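Local coordinates for tRNA (uracil(54)-C(5))-methyltransferase (Pyrococcus abyssi, PDB 2JJQ), which methylates the C5 carbon of uridine 54 in tRNA, using S-adenosyl-L-methionine as the methyl donor, at residues S181-I185 with K186-G190; I39-P42 with F43-P46. All coordinates share one frame; numbering follows the deposited sequence.

Interaction 1: S181-I185 with K186-G190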
ATOM      1  N   SER A 181     -16.430  25.563   1.651  1.00 21.84           N
ATOM      2  CA  SER A 181     -15.445  26.002   0.661  1.00 22.18           C
ATOM      3  C   SER A 181     -14.535  24.823   0.292  1.00 21.10           C
ATOM      4  O   SER A 181     -14.057  24.116   1.161  1.00 19.35           O
ATOM      5  CB  SER A 181     -14.645  27.197   1.245  1.00 22.20           C
ATOM      6  OG  SER A 181     -13.252  27.133   1.029  1.00 26.46           O
ATOM      7  N   VAL A 182     -14.364  24.558  -0.995  1.00 20.92           N
ATOM      8  CA  VAL A 182     -13.536  23.414  -1.413  1.00 21.25           C
ATOM      9  C   VAL A 182     -12.297  23.846  -2.227  1.00 21.34           C
ATOM     10  O   VAL A 182     -12.077  25.026  -2.494  1.00 21.76           O
ATOM     11  CB  VAL A 182     -14.339  22.317  -2.159  1.00 22.06           C
ATOM     12  CG1 VAL A 182     -15.451  21.733  -1.282  1.00 24.00           C
ATOM     13  CG2 VAL A 182     -14.882  22.847  -3.520  1.00 22.61           C
ATOM     14  N   TRP A 183     -11.452  22.884  -2.564  1.00 21.50           N
ATOM     15  CA  TRP A 183     -10.116  23.202  -3.126  1.00 21.37           C
ATOM     16  C   TRP A 183     -10.282  23.703  -4.533  1.00 22.16           C
ATOM     17  O   TRP A 183     -10.874  23.017  -5.391  1.00 22.79           O
ATOM     18  CB  TRP A 183      -9.295  21.926  -3.171  1.00 20.23           C
ATOM     19  CG  TRP A 183      -7.836  22.027  -3.500  1.00 19.33           C
ATOM     20  CD1 TRP A 183      -7.097  23.146  -3.745  1.00 19.95           C
ATOM     21  CD2 TRP A 183      -6.926  20.934  -3.495  1.00 20.05           C
ATOM     22  NE1 TRP A 183      -5.769  22.800  -3.985  1.00 20.11           N
ATOM     23  CE2 TRP A 183      -5.642  21.444  -3.799  1.00 21.00           C
ATOM     24  CE3 TRP A 183      -7.075  19.561  -3.278  1.00 21.83           C
ATOM     25  CZ2 TRP A 183      -4.523  20.623  -3.894  1.00 21.09           C
ATOM     26  CZ3 TRP A 183      -5.960  18.751  -3.372  1.00 23.39           C
ATOM     27  CH2 TRP A 183      -4.702  19.287  -3.668  1.00 22.20           C
ATOM     28  N   ASN A 184      -9.732  24.885  -4.782  1.00 23.78           N
ATOM     29  CA  ASN A 184      -9.639  25.404  -6.146  1.00 24.38           C
ATOM     30  C   ASN A 184      -8.219  25.154  -6.553  1.00 24.85           C
ATOM     31  O   ASN A 184      -7.312  25.837  -6.070  1.00 24.25           O
ATOM     32  CB  ASN A 184      -9.847  26.899  -6.134  1.00 24.85           C
ATOM     33  CG  ASN A 184      -9.539  27.551  -7.496  1.00 27.34           C
ATOM     34  OD1 ASN A 184      -9.007  26.912  -8.404  1.00 29.50           O
ATOM     35  ND2 ASN A 184      -9.888  28.829  -7.623  1.00 31.27           N
ATOM     36  N   ILE A 185      -8.016  24.156  -7.410  1.00 26.16           N
ATOM     37  CA  ILE A 185      -6.648  23.746  -7.780  1.00 27.31           C
ATOM     38  C   ILE A 185      -5.846  24.789  -8.582  1.00 28.24           C
ATOM     39  O   ILE A 185      -4.621  24.881  -8.445  1.00 26.17           O
ATOM     40  CB  ILE A 185      -6.676  22.424  -8.524  1.00 28.62           C
ATOM     41  CG1 ILE A 185      -7.085  21.320  -7.551  1.00 28.18           C
ATOM     42  CG2 ILE A 185      -5.297  22.148  -9.135  1.00 30.92           C
ATOM     43  CD1 ILE A 185      -7.695  20.124  -8.243  1.00 33.62           C
ATOM     44  N   LYS A 186      -6.532  25.601  -9.376  1.00 28.45           N
ATOM     45  CA  LYS A 186      -5.864  26.662 -10.116  1.00 30.10           C
ATOM     46  C   LYS A 186      -5.192  27.686  -9.237  1.00 30.15           C
ATOM     47  O   LYS A 186      -4.198  28.285  -9.637  1.00 30.53           O
ATOM     48  CB  LYS A 186      -6.865  27.393 -10.999  1.00 30.28           C
ATOM     49  CG  LYS A 186      -7.244  26.642 -12.238  1.00 33.43           C
ATOM     50  CD  LYS A 186      -8.029  27.546 -13.186  1.00 36.68           C
ATOM     51  CE  LYS A 186      -8.759  26.750 -14.275  1.00 39.87           C
ATOM     52  NZ  LYS A 186      -9.563  27.695 -15.121  1.00 41.03           N
ATOM     53  N   LYS A 187      -5.751  27.939  -8.054  1.00 29.94           N
ATOM     54  CA  LYS A 187      -5.250  29.013  -7.209  1.00 30.66           C
ATOM     55  C   LYS A 187      -4.705  28.475  -5.903  1.00 30.42           C
ATOM     56  O   LYS A 187      -4.054  29.207  -5.120  1.00 30.46           O
ATOM     57  CB  LYS A 187      -6.375  30.032  -6.931  1.00 31.72           C
ATOM     58  CG  LYS A 187      -6.829  30.786  -8.189  1.00 34.70           C
ATOM     59  CD  LYS A 187      -8.153  31.516  -7.972  1.00 41.83           C
ATOM     60  CE  LYS A 187      -8.004  32.674  -7.006  1.00 42.56           C
ATOM     61  NZ  LYS A 187      -8.910  33.807  -7.397  1.00 45.90           N
ATOM     62  N   ASP A 188      -4.965  27.188  -5.663  1.00 29.92           N
ATOM     63  CA  ASP A 188      -4.615  26.589  -4.379  1.00 30.64           C
ATOM     64  C   ASP A 188      -5.228  27.340  -3.220  1.00 28.95           C
ATOM     65  O   ASP A 188      -4.547  27.681  -2.244  1.00 29.41           O
ATOM     66  CB  ASP A 188      -3.115  26.554  -4.181  1.00 31.87           C
ATOM     67  CG  ASP A 188      -2.557  25.209  -4.403  1.00 36.96           C
ATOM     68  OD1 ASP A 188      -3.156  24.444  -5.205  1.00 42.50           O
ATOM     69  OD2 ASP A 188      -1.530  24.911  -3.747  1.00 43.18           O
ATOM     70  N   GLU A 189      -6.523  27.559  -3.324  1.00 28.53           N
ATOM     71  CA  GLU A 189      -7.286  28.182  -2.277  1.00 28.94           C
ATOM     72  C   GLU A 189      -8.479  27.298  -1.975  1.00 27.51           C
ATOM     73  O   GLU A 189      -8.883  26.483  -2.804  1.00 27.99           O
ATOM     74  CB  GLU A 189      -7.752  29.551  -2.735  1.00 29.23           C
ATOM     75  CG  GLU A 189      -6.566  30.517  -2.932  1.00 33.55           C
ATOM     76  CD  GLU A 189      -6.958  31.884  -3.513  1.00 39.31           C
ATOM     77  OE1 GLU A 189      -8.147  32.092  -3.873  1.00 38.69           O
ATOM     78  OE2 GLU A 189      -6.049  32.749  -3.612  1.00 41.89           O
ATOM     79  N   GLY A 190      -9.070  27.493  -0.804  1.00 26.81           N
ATOM     80  CA  GLY A 190     -10.237  26.702  -0.425  1.00 23.68           C
ATOM     81  C   GLY A 190      -9.961  25.877   0.820  1.00 22.70           C
ATOM     82  O   GLY A 190      -8.796  25.517   1.091  1.00 22.81           O
TER
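The indole of Trp183 meets Asp188 at its edge: NE1 gives a weak but fairly straight hydrogen bond to OD1 (3.3 Å). Both residues belong to a tight turn with a G1 beta bulge, in the loop that joins helix 162-178 to strand 192-199. Ring and carboxylate planes are 55° apart. One face of the indole takes Ile185 CG1, 3.9 Å above the plane and offset toward the rim. Tyr194 and Arg193 also meet this ring, the arginine by a cation-pi contact.

In the bulge, Asp188 and Glu189 both face Asn184. Asp188 has positive phi and psi, as usual at the first bulge position. Asn184 N donates to Glu189 O at 2.7 Å, almost straight. Asn184 O gathers the amides of Lys187, Asp188 and Glu189, the last two weakly.

The side chain of Asn184 crosses those of Lys186 and Lys187. CG lies anti to the backbone N (chi1 171°), which brings OD1 to the amides of Lys186 and Lys187. OD1 takes weak bonds from both, while ND2 lies against the aliphatic chain of Lys187.

Gly190 lies close against the backbone of Val182 and Trp183. Its CA makes a C-H...O contact with Val182 O at 3.2 Å.

Interaction 2: I39-P42 with F43-P46; sequences ILVP and FSAP
Val41, on the short strand 39-41, meets Ser44 across a type II beta turn running from Val41 to Ser44. Before it, Ile39 and Leu40 lead in along the strand. Leu40 makes backbone hydrogen bonds with Arg62 and Ala64 of strand 62-69. Val41 then turns CG1 against Ser44 CB, 3.7 Å away, while its carbonyl accepts a hydrogen bond from Ser44 OG. That bond is 2.8 Å from Val41 O to Ser44 OG, with the hydroxyl tilted 32° from the carbonyl plane. Ser44 OG reaches the carbonyl because chi1 is 71°, between the backbone N and the carbonyl carbon. The turn is thus closed by a side chain.

Pro42 takes the second turn position, where its ring fixes phi near the value the type II turn needs. Phe43 follows with positive phi and psi. Its ring stands obliquely to the Pro42 carbonyl carbon, and CD2 is 4.3 Å from Pro42 CB. The Phe43 side chain comes within about 6 Å of that of Cys90, a cluster ligand by similarity.

The turn leaves strand 39-41, which pairs with strand 34-36 in the small antiparallel sheet of the TRAM domain. Val41 and Pro42 pack on strand 62-69, and Ser44 touches Ile25 of strand 24-28.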
ATOM      1  N   ILE A  39       9.079   0.855 -28.698  1.00 32.80           N
ATOM      2  CA  ILE A  39       8.343   2.044 -28.258  1.00 33.26           C
ATOM      3  C   ILE A  39       7.463   1.540 -27.083  1.00 33.17           C
ATOM      4  O   ILE A  39       7.125   0.351 -27.070  1.00 33.19           O
ATOM      5  CB  ILE A  39       7.452   2.582 -29.384  1.00 33.62           C
ATOM      6  CG1 ILE A  39       8.330   3.086 -30.554  1.00 35.57           C
ATOM      7  CG2 ILE A  39       6.445   3.632 -28.858  1.00 33.83           C
ATOM      8  CD1 ILE A  39       7.549   3.674 -31.740  1.00 37.98           C
ATOM      9  N   LEU A  40       7.142   2.398 -26.105  1.00 31.92           N
ATOM     10  CA  LEU A  40       6.321   2.007 -24.932  1.00 31.81           C
ATOM     11  C   LEU A  40       4.924   2.541 -25.192  1.00 31.48           C
ATOM     12  O   LEU A  40       4.818   3.559 -25.865  1.00 30.96           O
ATOM     13  CB  LEU A  40       6.853   2.639 -23.635  1.00 31.99           C
ATOM     14  CG  LEU A  40       8.237   2.150 -23.211  1.00 32.65           C
ATOM     15  CD1 LEU A  40       8.753   2.914 -21.969  1.00 33.70           C
ATOM     16  CD2 LEU A  40       8.241   0.611 -22.996  1.00 32.39           C
ATOM     17  N   VAL A  41       3.878   1.848 -24.688  1.00 30.31           N
ATOM     18  CA  VAL A  41       2.469   2.227 -24.875  1.00 30.01           C
ATOM     19  C   VAL A  41       1.662   1.930 -23.598  1.00 29.53           C
ATOM     20  O   VAL A  41       1.391   0.755 -23.298  1.00 27.94           O
ATOM     21  CB  VAL A  41       1.799   1.378 -26.014  1.00 29.92           C
ATOM     22  CG1 VAL A  41       0.391   1.866 -26.276  1.00 29.65           C
ATOM     23  CG2 VAL A  41       2.659   1.327 -27.302  1.00 32.17           C
ATOM     24  N   PRO A  42       1.279   2.969 -22.834  1.00 29.42           N
ATOM     25  CA  PRO A  42       0.529   2.737 -21.578  1.00 28.84           C
ATOM     26  C   PRO A  42      -0.888   2.204 -21.821  1.00 27.80           C
ATOM     27  O   PRO A  42      -1.508   2.569 -22.833  1.00 28.40           O
ATOM     28  CB  PRO A  42       0.384   4.146 -20.966  1.00 29.90           C
ATOM     29  CG  PRO A  42       1.395   5.001 -21.650  1.00 30.08           C
ATOM     30  CD  PRO A  42       1.771   4.363 -22.969  1.00 30.72           C
ATOM     31  N   PHE A  43      -1.403   1.412 -20.877  1.00 25.57           N
ATOM     32  CA  PHE A  43      -2.771   0.868 -20.917  1.00 24.91           C
ATOM     33  C   PHE A  43      -3.031   0.070 -22.184  1.00 22.06           C
ATOM     34  O   PHE A  43      -4.134   0.076 -22.735  1.00 22.03           O
ATOM     35  CB  PHE A  43      -3.815   1.974 -20.768  1.00 25.98           C
ATOM     36  CG  PHE A  43      -3.870   2.574 -19.358  1.00 31.24           C
ATOM     37  CD1 PHE A  43      -4.284   1.802 -18.261  1.00 31.50           C
ATOM     38  CD2 PHE A  43      -3.510   3.890 -19.141  1.00 33.73           C
ATOM     39  CE1 PHE A  43      -4.322   2.354 -16.979  1.00 36.24           C
ATOM     40  CE2 PHE A  43      -3.554   4.445 -17.863  1.00 35.03           C
ATOM     41  CZ  PHE A  43      -3.962   3.688 -16.782  1.00 35.45           C
ATOM     42  N   SER A  44      -1.987  -0.598 -22.644  1.00 20.76           N
ATOM     43  CA  SER A  44      -2.115  -1.539 -23.736  1.00 20.08           C
ATOM     44  C   SER A  44      -1.953  -2.974 -23.198  1.00 19.59           C
ATOM     45  O   SER A  44      -1.571  -3.193 -22.035  1.00 20.14           O
ATOM     46  CB  SER A  44      -1.109  -1.183 -24.851  1.00 18.69           C
ATOM     47  OG  SER A  44       0.231  -1.459 -24.471  1.00 20.36           O
ATOM     48  N   ALA A  45      -2.275  -3.949 -24.020  1.00 18.94           N
ATOM     49  CA  ALA A  45      -2.245  -5.367 -23.596  1.00 18.03           C
ATOM     50  C   ALA A  45      -1.503  -6.157 -24.642  1.00 18.70           C
ATOM     51  O   ALA A  45      -1.697  -5.905 -25.849  1.00 18.07           O
ATOM     52  CB  ALA A  45      -3.743  -5.946 -23.418  1.00 17.22           C
ATOM     53  N   PRO A  46      -0.706  -7.158 -24.233  1.00 19.58           N
ATOM     54  CA  PRO A  46      -0.070  -7.968 -25.247  1.00 20.55           C
ATOM     55  C   PRO A  46      -1.132  -8.588 -26.128  1.00 20.92           C
ATOM     56  O   PRO A  46      -2.136  -9.114 -25.615  1.00 21.42           O
ATOM     57  CB  PRO A  46       0.645  -9.031 -24.437  1.00 20.87           C
ATOM     58  CG  PRO A  46       0.943  -8.337 -23.072  1.00 19.11           C
ATOM     59  CD  PRO A  46      -0.376  -7.639 -22.863  1.00 19.61           C
TER

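Overall arrangement
Interaction 2 comes first along the chain and interaction 1 much later. Their centres are 35 Å apart and their nearest atoms about 19 Å, so they do not touch. Residues 39-46 belong to the N-terminal TRAM domain, where they lead from strand 39-41 toward strand 49-57. Residues 181-190 join helix 162-178 to strand 192-199, which belongs to a separate five-stranded mixed sheet. The two turns share no sheet. Interaction 1 is a surface turn away from the annotated sites; interaction 2 is partly buried. The tRNA site is thought to lie where the TRAM domain, iron-sulfur region and catalytic domain meet.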